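Local coordinates for mariner Mos1 transposase (Drosophila mauritiana, PDB 4MDB), which cuts the Mos1 transposon out of DNA and pastes it in elsewhere, using two divalent metal ions in each RNase H-like catalytic domain, at residues V94-I104 with S133-L143. The protein carries 1 engineered substitution. Numbering follows the deposited sequence.
Engineered in segment 94-104: Ala96 (natural residue Thr).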
loop_
_atom_site.group_PDB
_atom_site.type_symbol
_atom_site.label_atom_id
_atom_site.label_comp_id
_atom_site.label_asym_id
_atom_site.label_seq_id
_atom_site.Cartn_x
_atom_site.Cartn_y
_atom_site.Cartn_z
ATOM N N VAL A 94 -6.788 -5.298 12.155
ATOM C CA VAL A 94 -5.396 -4.912 12.460
ATOM C C VAL A 94 -5.271 -3.887 13.595
ATOM O O VAL A 94 -5.722 -2.753 13.488
ATOM C CB VAL A 94 -4.761 -4.273 11.217
ATOM C CG1 VAL A 94 -3.358 -3.757 11.527
ATOM C CG2 VAL A 94 -4.747 -5.314 10.102
ATOM N N ASN A 95 -4.629 -4.295 14.665
ATOM C CA ASN A 95 -4.294 -3.390 15.762
ATOM C C ASN A 95 -2.779 -3.140 15.775
ATOM O O ASN A 95 -2.033 -3.729 14.955
ATOM C CB ASN A 95 -4.757 -3.973 17.097
ATOM C CG ASN A 95 -4.167 -5.345 17.399
ATOM O OD1 ASN A 95 -3.154 -5.747 16.856
ATOM N ND2 ASN A 95 -4.817 -6.070 18.315
ATOM N N ALA A 96 -2.335 -2.340 16.739
ATOM C CA ALA A 96 -0.911 -2.004 16.865
ATOM C C ALA A 96 0.039 -3.244 16.881
ATOM O O ALA A 96 1.062 -3.289 16.126
ATOM C CB ALA A 96 -0.720 -1.078 18.072
ATOM N N ALA A 97 -0.280 -4.281 17.681
ATOM C CA ALA A 97 0.594 -5.431 17.831
ATOM C C ALA A 97 0.645 -6.292 16.579
ATOM O O ALA A 97 1.697 -6.845 16.209
ATOM C CB ALA A 97 0.167 -6.296 19.041
ATOM N N ARG A 98 -0.513 -6.405 15.934
ATOM C CA ARG A 98 -0.600 -7.160 14.703
ATOM C C ARG A 98 0.171 -6.474 13.611
ATOM O O ARG A 98 0.832 -7.165 12.841
ATOM C CB ARG A 98 -2.018 -7.354 14.241
ATOM C CG ARG A 98 -2.026 -8.337 13.055
ATOM C CD ARG A 98 -3.437 -8.708 12.644
ATOM N NE ARG A 98 -4.160 -9.255 13.791
ATOM C CZ ARG A 98 -4.131 -10.532 14.146
ATOM N NH1 ARG A 98 -3.449 -11.441 13.427
ATOM N NH2 ARG A 98 -4.826 -10.903 15.217
ATOM N N TYR A 99 0.086 -5.151 13.547
ATOM C CA TYR A 99 0.770 -4.433 12.433
ATOM C C TYR A 99 2.297 -4.561 12.629
ATOM O O TYR A 99 3.034 -4.721 11.637
ATOM C CB TYR A 99 0.367 -2.967 12.319
ATOM C CG TYR A 99 0.731 -2.374 10.994
ATOM C CD1 TYR A 99 0.207 -2.822 9.865
ATOM C CD2 TYR A 99 1.592 -1.299 10.924
ATOM C CE1 TYR A 99 0.549 -2.232 8.635
ATOM C CE2 TYR A 99 1.952 -0.741 9.703
ATOM C CZ TYR A 99 1.371 -1.207 8.581
ATOM O OH TYR A 99 1.654 -0.626 7.324
ATOM N N GLN A 100 2.751 -4.468 13.885
ATOM C CA GLN A 100 4.169 -4.587 14.181
ATOM C C GLN A 100 4.681 -5.925 13.716
ATOM O O GLN A 100 5.705 -6.002 13.040
ATOM C CB GLN A 100 4.375 -4.399 15.697
ATOM C CG GLN A 100 5.722 -4.683 16.290
ATOM C CD GLN A 100 5.735 -4.094 17.692
ATOM O OE1 GLN A 100 4.870 -4.395 18.529
ATOM N NE2 GLN A 100 6.627 -3.180 17.911
ATOM N N GLN A 101 3.949 -6.991 14.026
ATOM C CA GLN A 101 4.315 -8.323 13.594
ATOM C C GLN A 101 4.274 -8.521 12.064
ATOM O O GLN A 101 5.121 -9.180 11.486
ATOM C CB GLN A 101 3.460 -9.376 14.307
ATOM C CG GLN A 101 4.062 -10.733 14.204
ATOM C CD GLN A 101 5.540 -10.746 14.706
ATOM O OE1 GLN A 101 5.871 -10.231 15.792
ATOM N NE2 GLN A 101 6.421 -11.259 13.870
ATOM N N GLN A 102 3.282 -7.909 11.422
ATOM C CA GLN A 102 3.256 -7.885 10.009
ATOM C C GLN A 102 4.506 -7.248 9.371
ATOM O O GLN A 102 4.956 -7.764 8.366
ATOM C CB GLN A 102 1.991 -7.163 9.568
ATOM C CG GLN A 102 0.738 -8.052 9.784
ATOM C CD GLN A 102 -0.521 -7.355 9.363
ATOM O OE1 GLN A 102 -0.593 -6.127 9.415
ATOM N NE2 GLN A 102 -1.520 -8.110 8.940
ATOM N N LEU A 103 4.934 -6.124 9.884
ATOM C CA LEU A 103 6.097 -5.439 9.328
ATOM C C LEU A 103 7.316 -6.317 9.471
ATOM O O LEU A 103 8.129 -6.394 8.559
ATOM C CB LEU A 103 6.328 -4.101 9.954
ATOM C CG LEU A 103 5.263 -3.002 9.794
ATOM C CD1 LEU A 103 5.667 -1.799 10.563
ATOM C CD2 LEU A 103 5.139 -2.656 8.333
ATOM N N ILE A 104 7.439 -6.948 10.651
ATOM C CA ILE A 104 8.557 -7.895 10.847
ATOM C C ILE A 104 8.515 -9.070 9.867
ATOM O O ILE A 104 9.530 -9.437 9.289
ATOM C CB ILE A 104 8.635 -8.326 12.310
ATOM C CG1 ILE A 104 9.095 -7.141 13.161
ATOM C CG2 ILE A 104 9.535 -9.563 12.480
ATOM C CD1 ILE A 104 8.781 -7.263 14.650
ATOM N N SER A 133 -3.081 2.300 13.659
ATOM C CA SER A 133 -2.101 1.212 13.916
ATOM C C SER A 133 -0.823 1.378 13.128
ATOM O O SER A 133 0.243 0.852 13.552
ATOM C CB SER A 133 -2.645 -0.175 13.654
ATOM O OG SER A 133 -3.020 -0.377 12.307
ATOM N N HIS A 134 -0.907 2.146 12.066
ATOM C CA HIS A 134 0.307 2.463 11.228
ATOM C C HIS A 134 1.218 3.514 11.878
ATOM O O HIS A 134 2.360 3.663 11.471
ATOM C CB HIS A 134 -0.114 2.972 9.856
ATOM C CG HIS A 134 -0.824 1.971 9.007
ATOM N ND1 HIS A 134 -1.094 2.193 7.678
ATOM C CD2 HIS A 134 -1.273 0.733 9.268
ATOM C CE1 HIS A 134 -1.678 1.146 7.157
ATOM N NE2 HIS A 134 -1.831 0.257 8.120
ATOM N N THR A 135 0.719 4.267 12.848
ATOM C CA THR A 135 1.559 5.367 13.408
ATOM C C THR A 135 1.683 5.214 14.913
ATOM O O THR A 135 2.248 6.118 15.549
ATOM C CB THR A 135 0.984 6.769 13.130
ATOM O OG1 THR A 135 -0.283 6.866 13.788
ATOM C CG2 THR A 135 0.778 7.027 11.618
ATOM N N ALA A 136 1.196 4.098 15.469
ATOM C CA ALA A 136 1.309 3.867 16.938
ATOM C C ALA A 136 2.750 3.775 17.376
ATOM O O ALA A 136 3.606 3.451 16.575
ATOM C CB ALA A 136 0.625 2.589 17.372
ATOM N N ARG A 137 3.016 3.936 18.674
ATOM C CA ARG A 137 4.424 4.122 19.142
ATOM C C ARG A 137 5.298 2.938 18.818
ATOM O O ARG A 137 6.428 3.105 18.368
ATOM C CB ARG A 137 4.487 4.408 20.676
ATOM C CG ARG A 137 5.895 4.727 21.245
ATOM C CD ARG A 137 6.086 4.327 22.733
ATOM N NE ARG A 137 6.387 2.886 22.849
ATOM C CZ ARG A 137 5.521 1.917 23.177
ATOM N NH1 ARG A 137 4.267 2.184 23.510
ATOM N NH2 ARG A 137 5.929 0.659 23.190
ATOM N N ALA A 138 4.797 1.751 19.092
ATOM C CA ALA A 138 5.522 0.509 18.866
ATOM C C ALA A 138 5.803 0.270 17.383
ATOM O O ALA A 138 6.836 -0.276 17.050
ATOM C CB ALA A 138 4.791 -0.687 19.425
ATOM N N VAL A 139 4.879 0.659 16.515
ATOM C CA VAL A 139 5.072 0.489 15.089
ATOM C C VAL A 139 6.106 1.490 14.609
ATOM O O VAL A 139 6.956 1.176 13.723
ATOM C CB VAL A 139 3.733 0.683 14.347
ATOM C CG1 VAL A 139 3.960 0.910 12.842
ATOM C CG2 VAL A 139 2.864 -0.535 14.542
ATOM N N ARG A 140 6.042 2.722 15.140
ATOM C CA ARG A 140 6.994 3.774 14.721
ATOM C C ARG A 140 8.400 3.299 15.108
ATOM O O ARG A 140 9.322 3.406 14.307
ATOM C CB ARG A 140 6.679 5.148 15.306
ATOM C CG ARG A 140 5.493 5.823 14.628
ATOM C CD ARG A 140 5.373 7.250 15.131
ATOM N NE ARG A 140 4.171 7.925 14.685
ATOM C CZ ARG A 140 4.152 9.058 13.997
ATOM N NH1 ARG A 140 5.290 9.653 13.637
ATOM N NH2 ARG A 140 2.989 9.605 13.650
ATOM N N ASP A 141 8.489 2.693 16.268
ATOM C CA ASP A 141 9.801 2.115 16.754
ATOM C C ASP A 141 10.291 1.018 15.815
ATOM O O ASP A 141 11.479 0.958 15.408
ATOM C CB ASP A 141 9.624 1.552 18.170
ATOM C CG ASP A 141 9.512 2.651 19.245
ATOM O OD1 ASP A 141 9.576 3.849 18.864
ATOM O OD2 ASP A 141 9.328 2.326 20.459
ATOM N N THR A 142 9.397 0.132 15.462
ATOM C CA THR A 142 9.752 -0.977 14.607
ATOM C C THR A 142 10.237 -0.476 13.220
ATOM O O THR A 142 11.203 -1.009 12.618
ATOM C CB THR A 142 8.565 -1.964 14.476
ATOM O OG1 THR A 142 8.368 -2.609 15.746
ATOM C CG2 THR A 142 8.757 -2.967 13.383
ATOM N N LEU A 143 9.587 0.576 12.672
ATOM C CA LEU A 143 9.966 1.096 11.391
ATOM C C LEU A 143 11.351 1.766 11.476
ATOM O O LEU A 143 12.071 1.701 10.509
ATOM C CB LEU A 143 8.922 2.096 10.828
ATOM C CG LEU A 143 7.712 1.392 10.273
ATOM C CD1 LEU A 143 6.552 2.444 10.155
ATOM C CD2 LEU A 143 7.928 0.669 8.912
#
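The Tyr99 ring is sandwiched: His134 covers one face in an offset stack with nearly parallel planes, centroids 4.2 Å apart, while CG of Leu103, one turn on, lies over the opposite face near the rim. Val139 CG1 meets the edge in the ring plane, 3.8 Å from Tyr99 CD2. With CG anti to the backbone N (chi1 -163°), the Tyr99 ring is carried against His134 and toward the sheet, and its OH is hydrogen-bonded to His128. On His134 both ring nitrogens are engaged, ND1 with the backbone O of Asp129 and NE2 with Glu37, which fixes the ring's rotation beside the magnesium ligands Asp129 and Asp36; this makes it a probable second-shell support for the metal site.

Further along, Val139 is a knob in the hole formed by Ala96 (engineered), Tyr99, Gln100 and Leu103. Gln100 stretches across on the flank, and its NE2 donates to Thr142 OG1 at 2.8 Å, almost straight at 172° and in the amide plane. Beyond it, Leu103 CD1 meets Leu143 CD2 at 3.7 Å. Near the helix starts, Ser133 CB packs 3.6 Å from Asn95 C.

Helices 96-104 and 137-143 run nearly parallel, at 13° with axes 8.9 Å apart. Together they lie against the RNase H-like sheet: Tyr99, Leu103 and Leu143 pack on Phe126 of strand 125-127, and Val94 reaches strands 69-78 and 32-42.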